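Local coordinates for SusD superfamily protein (PDB 3HDX) that probably binds polysaccharide at the outer membrane of Bacteroides thetaiotaomicron, as other SusD-family proteins do in glycan capture, at residues 276-290 with 327-341. Sequence-based numbering, arbitrary orientation.
Sequences LEQLTLAYPLVQKSY and NLNEETPVFSKIKII
Glu-277 reaches from the short helix 276-280 to the backbone of the facing loop, where its OE2 accepts a hydrogen bond from Ile-340 N at 2.9 Å through the anti lone pair. The Glu-277 chain, bent at chi2 (95°), crosses Ile-338 at about a right angle, with OE2 3.6 Å from Ile-338 CG2, while OE1 is hydrogen-bonded to the hydroxyl of Ser-356. An alanine here removes the carboxylate and would probably leave Ile-340 N and the Ser-356 hydroxyl without this partner.

Two waters bridge Thr-280 to the facing chain. One donates to Thr-280 O (2.7 Å) and accepts from Phe-335 N; the second accepts from Thr-280 OG1 and donates to both Phe-335 O and Ile-338 O, and five hydrogen bonds in all pass through the pair. Phe-335 belongs to strand 334-335, which pairs antiparallel with 325-326 in a two-stranded hairpin, a small beta element of this largely helical SusD-family fold. In the connection between the two strands, at the start of the type I turn 327-330, Asn-327 ND2 donates to Tyr-283 O at 2.9 Å, on a lone pair in the carbonyl plane and within 2° of its own amide plane, beside the cis-Pro-284 ring. Ala-282 N, buried by this contact, has no hydrogen-bond partner in the model; Val-334 CG1 lies 4.0 Å from it. Apolar contacts flank these bonds: Leu-281 CD1 meets Ile-341 CD1 tip to tip at 3.7 Å.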
ATOM      1  N   LEU A 276      -6.953   4.922   9.142  1.00 13.94           N
ATOM      2  CA  LEU A 276      -6.844   3.846  10.126  1.00 13.81           C
ATOM      3  C   LEU A 276      -7.349   4.280  11.499  1.00 13.51           C
ATOM      4  O   LEU A 276      -7.947   3.489  12.224  1.00 14.28           O
ATOM      5  CB  LEU A 276      -5.397   3.348  10.296  1.00 14.09           C
ATOM      6  CG  LEU A 276      -5.152   2.228  11.318  1.00 14.21           C
ATOM      7  CD1 LEU A 276      -5.927   0.943  10.907  1.00 14.13           C
ATOM      8  CD2 LEU A 276      -3.664   1.941  11.518  1.00 15.50           C
ATOM      9  N   GLU A 277      -7.042   5.519  11.853  1.00 12.65           N
ATOM     10  CA  GLU A 277      -7.477   6.096  13.139  1.00 12.63           C
ATOM     11  C   GLU A 277      -8.968   5.915  13.443  1.00 12.54           C
ATOM     12  O   GLU A 277      -9.347   5.820  14.598  1.00 14.47           O
ATOM     13  CB  GLU A 277      -7.164   7.597  13.218  1.00 13.37           C
ATOM     14  CG  GLU A 277      -5.706   7.985  13.203  1.00 14.74           C
ATOM     15  CD  GLU A 277      -5.157   8.335  11.836  1.00 16.07           C
ATOM     16  OE1 GLU A 277      -5.597   7.768  10.822  1.00 15.87           O
ATOM     17  OE2 GLU A 277      -4.269   9.186  11.770  1.00 16.17           O
ATOM     18  N   GLN A 278      -9.821   5.904  12.424  1.00 14.58           N
ATOM     19  CA  GLN A 278     -11.250   5.638  12.621  1.00 14.85           C
ATOM     20  C   GLN A 278     -11.479   4.280  13.318  1.00 15.62           C
ATOM     21  O   GLN A 278     -12.384   4.146  14.192  1.00 17.70           O
ATOM     22  CB  GLN A 278     -12.001   5.697  11.295  1.00 16.95           C
ATOM     23  CG  GLN A 278     -12.043   7.090  10.697  1.00 19.97           C
ATOM     24  CD  GLN A 278     -12.488   7.173   9.228  1.00 22.66           C
ATOM     25  OE1 GLN A 278     -12.533   6.168   8.512  1.00 24.64           O
ATOM     26  NE2 GLN A 278     -12.793   8.415   8.758  1.00 23.54           N
ATOM     27  N   LEU A 279     -10.647   3.299  12.954  1.00 14.66           N
ATOM     28  CA  LEU A 279     -10.711   1.974  13.513  1.00 14.69           C
ATOM     29  C   LEU A 279      -9.897   1.778  14.785  1.00 14.45           C
ATOM     30  O   LEU A 279     -10.274   0.969  15.619  1.00 14.80           O
ATOM     31  CB  LEU A 279     -10.242   0.933  12.460  1.00 15.70           C
ATOM     32  CG  LEU A 279     -11.091   0.807  11.187  1.00 17.24           C
ATOM     33  CD1 LEU A 279     -10.340  -0.027  10.117  1.00 18.70           C
ATOM     34  CD2 LEU A 279     -12.477   0.241  11.493  1.00 21.08           C
ATOM     35  N   THR A 280      -8.796   2.513  14.953  1.00 13.25           N
ATOM     36  CA  THR A 280      -7.875   2.254  16.063  1.00 13.69           C
ATOM     37  C   THR A 280      -7.908   3.209  17.229  1.00 13.94           C
ATOM     38  O   THR A 280      -7.628   2.776  18.341  1.00 14.18           O
ATOM     39  CB  THR A 280      -6.422   2.209  15.524  1.00 13.19           C
ATOM     40  OG1 THR A 280      -6.116   3.441  14.866  1.00 13.48           O
ATOM     41  CG2 THR A 280      -6.214   0.964  14.600  1.00 12.38           C
ATOM     42  N   LEU A 281      -8.207   4.485  17.014  1.00 13.69           N
ATOM     43  CA  LEU A 281      -8.104   5.430  18.118  1.00 14.74           C
ATOM     44  C   LEU A 281      -9.304   5.454  19.050  1.00 15.61           C
ATOM     45  O   LEU A 281     -10.440   5.215  18.663  1.00 16.56           O
ATOM     46  CB  LEU A 281      -7.743   6.829  17.622  1.00 14.82           C
ATOM     47  CG  LEU A 281      -6.424   7.003  16.838  1.00 13.31           C
ATOM     48  CD1 LEU A 281      -6.002   8.510  16.747  1.00 14.65           C
ATOM     49  CD2 LEU A 281      -5.222   6.134  17.415  1.00 14.50           C
ATOM     50  N   ALA A 282      -9.000   5.759  20.301  1.00 16.97           N
ATOM     51  CA  ALA A 282     -10.003   5.923  21.364  1.00 17.35           C
ATOM     52  C   ALA A 282      -9.391   6.854  22.419  1.00 17.44           C
ATOM     53  O   ALA A 282      -8.274   7.351  22.265  1.00 16.94           O
ATOM     54  CB  ALA A 282     -10.385   4.587  21.970  1.00 17.16           C
ATOM     55  N   TYR A 283     -10.163   7.118  23.477  1.00 18.05           N
ATOM     56  CA  TYR A 283      -9.751   7.992  24.568  1.00 19.23           C
ATOM     57  C   TYR A 283      -8.397   7.544  25.142  1.00 19.16           C
ATOM     58  O   TYR A 283      -8.212   6.350  25.347  1.00 20.55           O
ATOM     59  CB  TYR A 283     -10.851   7.982  25.647  1.00 19.16           C
ATOM     60  CG  TYR A 283     -10.568   8.980  26.718  1.00 21.22           C
ATOM     61  CD1 TYR A 283     -10.914  10.308  26.534  1.00 23.14           C
ATOM     62  CD2 TYR A 283      -9.852   8.622  27.874  1.00 22.06           C
ATOM     63  CE1 TYR A 283     -10.579  11.275  27.492  1.00 23.73           C
ATOM     64  CE2 TYR A 283      -9.509   9.590  28.849  1.00 23.97           C
ATOM     65  CZ  TYR A 283      -9.892  10.906  28.648  1.00 23.85           C
ATOM     66  OH  TYR A 283      -9.548  11.871  29.588  1.00 25.97           O
ATOM     67  N   PRO A 284      -7.476   8.481  25.451  1.00 21.71           N
ATOM     68  CA  PRO A 284      -7.583   9.937  25.412  1.00 21.13           C
ATOM     69  C   PRO A 284      -7.244  10.640  24.110  1.00 21.02           C
ATOM     70  O   PRO A 284      -7.344  11.873  24.068  1.00 20.53           O
ATOM     71  CB  PRO A 284      -6.576  10.341  26.499  1.00 23.18           C
ATOM     72  CG  PRO A 284      -5.524   9.407  26.342  1.00 23.65           C
ATOM     73  CD  PRO A 284      -6.202   8.094  26.088  1.00 23.20           C
ATOM     74  N   LEU A 285      -6.908   9.896  23.042  1.00 19.73           N
ATOM     75  CA  LEU A 285      -6.498  10.516  21.792  1.00 20.73           C
ATOM     76  C   LEU A 285      -7.666  11.196  21.076  1.00 20.97           C
ATOM     77  O   LEU A 285      -7.473  12.217  20.433  1.00 23.03           O
ATOM     78  CB  LEU A 285      -5.780   9.513  20.857  1.00 21.77           C
ATOM     79  CG  LEU A 285      -4.447   8.956  21.369  1.00 23.72           C
ATOM     80  CD1 LEU A 285      -4.623   7.649  22.192  1.00 25.85           C
ATOM     81  CD2 LEU A 285      -3.494   8.651  20.261  1.00 25.29           C
ATOM     82  N   VAL A 286      -8.848  10.577  21.189  1.00 19.34           N
ATOM     83  CA  VAL A 286     -10.102  11.088  20.668  1.00 20.19           C
ATOM     84  C   VAL A 286     -11.207  10.820  21.717  1.00 20.89           C
ATOM     85  O   VAL A 286     -11.001  10.038  22.652  1.00 20.59           O
ATOM     86  CB  VAL A 286     -10.451  10.420  19.314  1.00 20.33           C
ATOM     87  CG1 VAL A 286      -9.401  10.771  18.237  1.00 21.52           C
ATOM     88  CG2 VAL A 286     -10.679   8.912  19.465  1.00 20.75           C
ATOM     89  N   GLN A 287     -12.364  11.440  21.566  0.50 22.99           N
ATOM     90  CA  GLN A 287     -13.444  11.266  22.552  0.50 24.45           C
ATOM     91  C   GLN A 287     -14.265   9.942  22.441  0.50 26.15           C
ATOM     92  O   GLN A 287     -15.248   9.785  23.148  0.50 28.13           O
ATOM     93  CB  GLN A 287     -14.308  12.534  22.607  0.50 24.90           C
ATOM     94  CG  GLN A 287     -13.561  13.796  23.137  0.50 25.91           C
ATOM     95  CD  GLN A 287     -13.015  13.658  24.567  0.50 26.99           C
ATOM     96  OE1 GLN A 287     -13.770  13.610  25.541  0.50 29.68           O
ATOM     97  NE2 GLN A 287     -11.699  13.613  24.691  0.50 26.98           N
ATOM     98  N   LYS A 288     -13.905   9.031  21.530  1.00 27.59           N
ATOM     99  CA  LYS A 288     -14.476   7.671  21.459  1.00 28.13           C
ATOM    100  C   LYS A 288     -13.998   6.794  22.639  1.00 26.38           C
ATOM    101  O   LYS A 288     -12.798   6.705  22.901  1.00 26.29           O
ATOM    102  CB  LYS A 288     -14.076   7.097  20.092  1.00 29.77           C
ATOM    103  CG  LYS A 288     -14.751   5.857  19.695  1.00 30.92           C
ATOM    104  CD  LYS A 288     -14.360   5.512  18.267  1.00 32.02           C
ATOM    105  CE  LYS A 288     -15.147   4.361  17.762  1.00 32.40           C
ATOM    106  NZ  LYS A 288     -14.908   3.175  18.577  1.00 33.63           N
ATOM    107  N   SER A 289     -14.928   6.155  23.356  1.00 24.97           N
ATOM    108  CA  SER A 289     -14.596   5.370  24.559  0.50 25.08           C
ATOM    109  C   SER A 289     -13.689   4.148  24.338  1.00 24.87           C
ATOM    110  O   SER A 289     -12.768   3.894  25.137  1.00 26.34           O
ATOM    111  CB  SER A 289     -15.883   4.947  25.290  0.50 26.57           C
ATOM    112  OG  SER A 289     -16.606   6.095  25.702  0.50 27.06           O
ATOM    113  N   TYR A 290     -13.925   3.425  23.244  1.00 21.80           N
ATOM    114  CA  TYR A 290     -13.174   2.203  22.951  0.50 19.63           C
ATOM    115  C   TYR A 290     -12.764   2.159  21.489  1.00 19.10           C
ATOM    116  O   TYR A 290     -13.440   2.722  20.635  1.00 19.36           O
ATOM    117  CB  TYR A 290     -13.995   0.946  23.306  0.50 19.36           C
ATOM    118  CG  TYR A 290     -14.361   0.889  24.771  0.50 19.41           C
ATOM    119  CD1 TYR A 290     -13.450   0.447  25.732  0.50 19.21           C
ATOM    120  CD2 TYR A 290     -15.621   1.303  25.193  0.50 19.28           C
ATOM    121  CE1 TYR A 290     -13.793   0.426  27.074  0.50 20.71           C
ATOM    122  CE2 TYR A 290     -15.967   1.284  26.526  0.50 20.34           C
ATOM    123  CZ  TYR A 290     -15.055   0.842  27.455  0.50 21.03           C
ATOM    124  OH  TYR A 290     -15.405   0.803  28.795  0.50 23.48           O
ATOM    125  N   ASN A 327      -2.257   3.349  26.609  1.00 17.39           N
ATOM    126  CA  ASN A 327      -3.233   2.764  27.528  1.00 18.61           C
ATOM    127  C   ASN A 327      -2.910   1.323  27.876  1.00 18.34           C
ATOM    128  O   ASN A 327      -3.817   0.462  27.984  1.00 18.83           O
ATOM    129  CB  ASN A 327      -4.675   2.889  27.017  1.00 18.89           C
ATOM    130  CG  ASN A 327      -5.097   4.290  26.756  1.00 20.06           C
ATOM    131  OD1 ASN A 327      -4.412   5.251  27.094  1.00 22.88           O
ATOM    132  ND2 ASN A 327      -6.292   4.421  26.193  1.00 19.99           N
ATOM    133  N   LEU A 328      -1.616   1.052  28.092  1.00 19.65           N
ATOM    134  CA  LEU A 328      -1.183  -0.323  28.441  1.00 20.22           C
ATOM    135  C   LEU A 328      -1.688  -0.823  29.812  1.00 23.80           C
ATOM    136  O   LEU A 328      -1.648  -2.017  30.087  1.00 25.35           O
ATOM    137  CB  LEU A 328       0.326  -0.461  28.283  1.00 19.99           C
ATOM    138  CG  LEU A 328       0.789  -0.459  26.801  1.00 18.83           C
ATOM    139  CD1 LEU A 328       2.300  -0.091  26.656  1.00 19.43           C
ATOM    140  CD2 LEU A 328       0.457  -1.803  26.161  1.00 19.41           C
ATOM    141  N   ASN A 329      -2.175   0.105  30.632  1.00 25.13           N
ATOM    142  CA  ASN A 329      -2.842  -0.209  31.908  1.00 26.69           C
ATOM    143  C   ASN A 329      -4.282  -0.715  31.721  1.00 27.48           C
ATOM    144  O   ASN A 329      -4.839  -1.297  32.672  1.00 28.64           O
ATOM    145  CB  ASN A 329      -2.876   1.030  32.824  1.00 26.72           C
ATOM    146  CG  ASN A 329      -3.584   2.238  32.183  1.00 27.22           C
ATOM    147  OD1 ASN A 329      -3.361   2.570  31.007  1.00 27.82           O
ATOM    148  ND2 ASN A 329      -4.433   2.915  32.966  1.00 29.23           N
ATOM    149  N   GLU A 330      -4.889  -0.507  30.539  1.00 27.55           N
ATOM    150  CA  GLU A 330      -6.288  -0.901  30.276  1.00 28.32           C
ATOM    151  C   GLU A 330      -6.345  -2.282  29.632  1.00 28.66           C
ATOM    152  O   GLU A 330      -5.342  -2.790  29.123  1.00 27.17           O
ATOM    153  CB  GLU A 330      -6.978   0.099  29.350  1.00 29.94           C
ATOM    154  CG  GLU A 330      -6.940   1.585  29.801  1.00 32.40           C
ATOM    155  CD  GLU A 330      -7.854   1.932  30.959  1.00 35.58           C
ATOM    156  OE1 GLU A 330      -8.625   1.060  31.421  1.00 37.71           O
ATOM    157  OE2 GLU A 330      -7.803   3.106  31.402  1.00 37.57           O
ATOM    158  N   GLU A 331      -7.535  -2.889  29.633  1.00 29.54           N
ATOM    159  CA  GLU A 331      -7.710  -4.226  29.023  1.00 30.20           C
ATOM    160  C   GLU A 331      -7.650  -4.174  27.483  1.00 28.60           C
ATOM    161  O   GLU A 331      -7.275  -5.171  26.858  1.00 30.28           O
ATOM    162  CB  GLU A 331      -8.995  -4.917  29.516  1.00 31.74           C
ATOM    163  CG  GLU A 331      -8.973  -5.256  31.028  1.00 33.66           C
ATOM    164  N   THR A 332      -8.025  -3.036  26.881  1.00 26.65           N
ATOM    165  CA  THR A 332      -7.970  -2.854  25.422  1.00 24.65           C
ATOM    166  C   THR A 332      -7.052  -1.660  25.103  1.00 21.56           C
ATOM    167  O   THR A 332      -7.526  -0.529  24.854  1.00 22.06           O
ATOM    168  CB  THR A 332      -9.349  -2.717  24.770  1.00 25.96           C
ATOM    169  OG1 THR A 332      -9.908  -1.442  25.042  1.00 27.60           O
ATOM    170  CG2 THR A 332     -10.280  -3.828  25.317  1.00 26.00           C
ATOM    171  N   PRO A 333      -5.728  -1.909  25.095  1.00 18.14           N
ATOM    172  CA  PRO A 333      -4.800  -0.841  24.746  1.00 16.74           C
ATOM    173  C   PRO A 333      -5.049  -0.337  23.320  1.00 16.21           C
ATOM    174  O   PRO A 333      -5.464  -1.096  22.457  1.00 18.18           O
ATOM    175  CB  PRO A 333      -3.416  -1.495  24.852  1.00 18.25           C
ATOM    176  CG  PRO A 333      -3.620  -2.893  25.140  1.00 21.03           C
ATOM    177  CD  PRO A 333      -5.044  -3.211  25.229  1.00 19.09           C
ATOM    178  N   VAL A 334      -4.736   0.929  23.103  1.00 14.87           N
ATOM    179  CA  VAL A 334      -4.992   1.619  21.848  1.00 15.94           C
ATOM    180  C   VAL A 334      -3.753   1.560  20.959  1.00 14.63           C
ATOM    181  O   VAL A 334      -2.676   2.021  21.360  1.00 15.61           O
ATOM    182  CB  VAL A 334      -5.371   3.079  22.093  1.00 16.14           C
ATOM    183  CG1 VAL A 334      -5.472   3.870  20.782  1.00 15.46           C
ATOM    184  CG2 VAL A 334      -6.725   3.164  22.876  1.00 17.24           C
ATOM    185  N   PHE A 335      -3.925   1.050  19.735  1.00 13.39           N
ATOM    186  CA  PHE A 335      -2.860   1.069  18.737  1.00 13.56           C
ATOM    187  C   PHE A 335      -2.795   2.522  18.222  1.00 14.00           C
ATOM    188  O   PHE A 335      -3.619   2.978  17.400  1.00 13.20           O
ATOM    189  CB  PHE A 335      -3.159   0.066  17.637  1.00 11.82           C
ATOM    190  CG  PHE A 335      -2.114   0.004  16.583  1.00 12.90           C
ATOM    191  CD1 PHE A 335      -0.947  -0.685  16.845  1.00 13.25           C
ATOM    192  CD2 PHE A 335      -2.268   0.634  15.345  1.00 12.48           C
ATOM    193  CE1 PHE A 335       0.063  -0.785  15.924  1.00 13.71           C
ATOM    194  CE2 PHE A 335      -1.236   0.538  14.379  1.00 12.76           C
ATOM    195  CZ  PHE A 335      -0.097  -0.195  14.675  1.00 13.62           C
ATOM    196  N   SER A 336      -1.799   3.231  18.739  1.00 14.10           N
ATOM    197  CA  SER A 336      -1.641   4.657  18.537  1.00 14.43           C
ATOM    198  C   SER A 336      -0.513   5.036  17.583  1.00 14.88           C
ATOM    199  O   SER A 336      -0.197   6.216  17.443  1.00 15.21           O
ATOM    200  CB  SER A 336      -1.415   5.296  19.921  1.00 15.80           C
ATOM    201  OG  SER A 336      -0.271   4.742  20.541  1.00 16.88           O
ATOM    202  N   LYS A 337       0.076   4.050  16.892  1.00 13.00           N
ATOM    203  CA  LYS A 337       1.173   4.305  15.955  1.00 13.36           C
ATOM    204  C   LYS A 337       0.868   5.470  15.003  1.00 13.00           C
ATOM    205  O   LYS A 337       1.707   6.330  14.781  1.00 14.37           O
ATOM    206  CB  LYS A 337       1.454   3.042  15.146  1.00 13.29           C
ATOM    207  CG  LYS A 337       2.521   3.166  14.103  1.00 12.69           C
ATOM    208  CD  LYS A 337       2.581   1.936  13.243  1.00 11.71           C
ATOM    209  CE  LYS A 337       3.615   2.080  12.126  1.00 12.49           C
ATOM    210  NZ  LYS A 337       3.878   0.788  11.364  1.00 12.73           N
ATOM    211  N   ILE A 338      -0.317   5.411  14.403  1.00 12.71           N
ATOM    212  CA  ILE A 338      -0.791   6.366  13.399  1.00 13.77           C
ATOM    213  C   ILE A 338      -1.851   7.216  14.105  1.00 13.33           C
ATOM    214  O   ILE A 338      -2.902   6.703  14.553  1.00 13.95           O
ATOM    215  CB  ILE A 338      -1.326   5.648  12.127  1.00 14.60           C
ATOM    216  CG1 ILE A 338      -0.265   4.669  11.588  1.00 16.12           C
ATOM    217  CG2 ILE A 338      -1.783   6.695  11.105  1.00 14.68           C
ATOM    218  CD1 ILE A 338      -0.577   4.006  10.262  1.00 15.44           C
ATOM    219  N   LYS A 339      -1.568   8.506  14.216  1.00 13.41           N
ATOM    220  CA  LYS A 339      -2.383   9.441  15.046  1.00 14.27           C
ATOM    221  C   LYS A 339      -2.308  10.904  14.554  1.00 14.64           C
ATOM    222  O   LYS A 339      -1.863  11.834  15.256  1.00 16.29           O
ATOM    223  CB  LYS A 339      -1.987   9.281  16.527  1.00 14.46           C
ATOM    224  CG  LYS A 339      -0.516   9.434  16.822  1.00 15.04           C
ATOM    225  CD  LYS A 339      -0.205   9.350  18.328  1.00 15.92           C
ATOM    226  CE  LYS A 339       1.268   9.404  18.587  1.00 16.49           C
ATOM    227  NZ  LYS A 339       1.959   8.228  17.978  1.00 16.31           N
ATOM    228  N   ILE A 340      -2.725  11.081  13.305  1.00 15.03           N
ATOM    229  CA  ILE A 340      -2.704  12.386  12.631  1.00 15.17           C
ATOM    230  C   ILE A 340      -4.106  12.994  12.841  1.00 17.01           C
ATOM    231  O   ILE A 340      -5.044  12.797  12.052  1.00 19.19           O
ATOM    232  CB  ILE A 340      -2.318  12.259  11.153  1.00 15.52           C
ATOM    233  CG1 ILE A 340      -1.050  11.415  10.975  1.00 15.98           C
ATOM    234  CG2 ILE A 340      -2.108  13.636  10.570  1.00 16.73           C
ATOM    235  CD1 ILE A 340       0.194  11.876  11.796  1.00 16.94           C
ATOM    236  N   ILE A 341      -4.252  13.696  13.966  1.00 20.15           N
ATOM    237  CA  ILE A 341      -5.577  14.186  14.418  1.00 21.81           C
ATOM    238  C   ILE A 341      -5.730  15.690  14.164  1.00 24.98           C
ATOM    239  O   ILE A 341      -4.921  16.458  14.665  1.00 26.11           O
ATOM    240  CB  ILE A 341      -5.781  13.864  15.919  1.00 22.28           C
ATOM    241  CG1 ILE A 341      -5.584  12.367  16.220  1.00 23.17           C
ATOM    242  CG2 ILE A 341      -7.212  14.329  16.400  1.00 22.78           C
ATOM    243  CD1 ILE A 341      -5.491  12.024  17.731  1.00 24.73           C
TER
HETATM  244  O   HOH W   1      -6.499   0.355  18.832  1.00 14.69           O
HETATM  245  O   HOH W   2      -3.383   4.050  14.923  1.00 14.85           O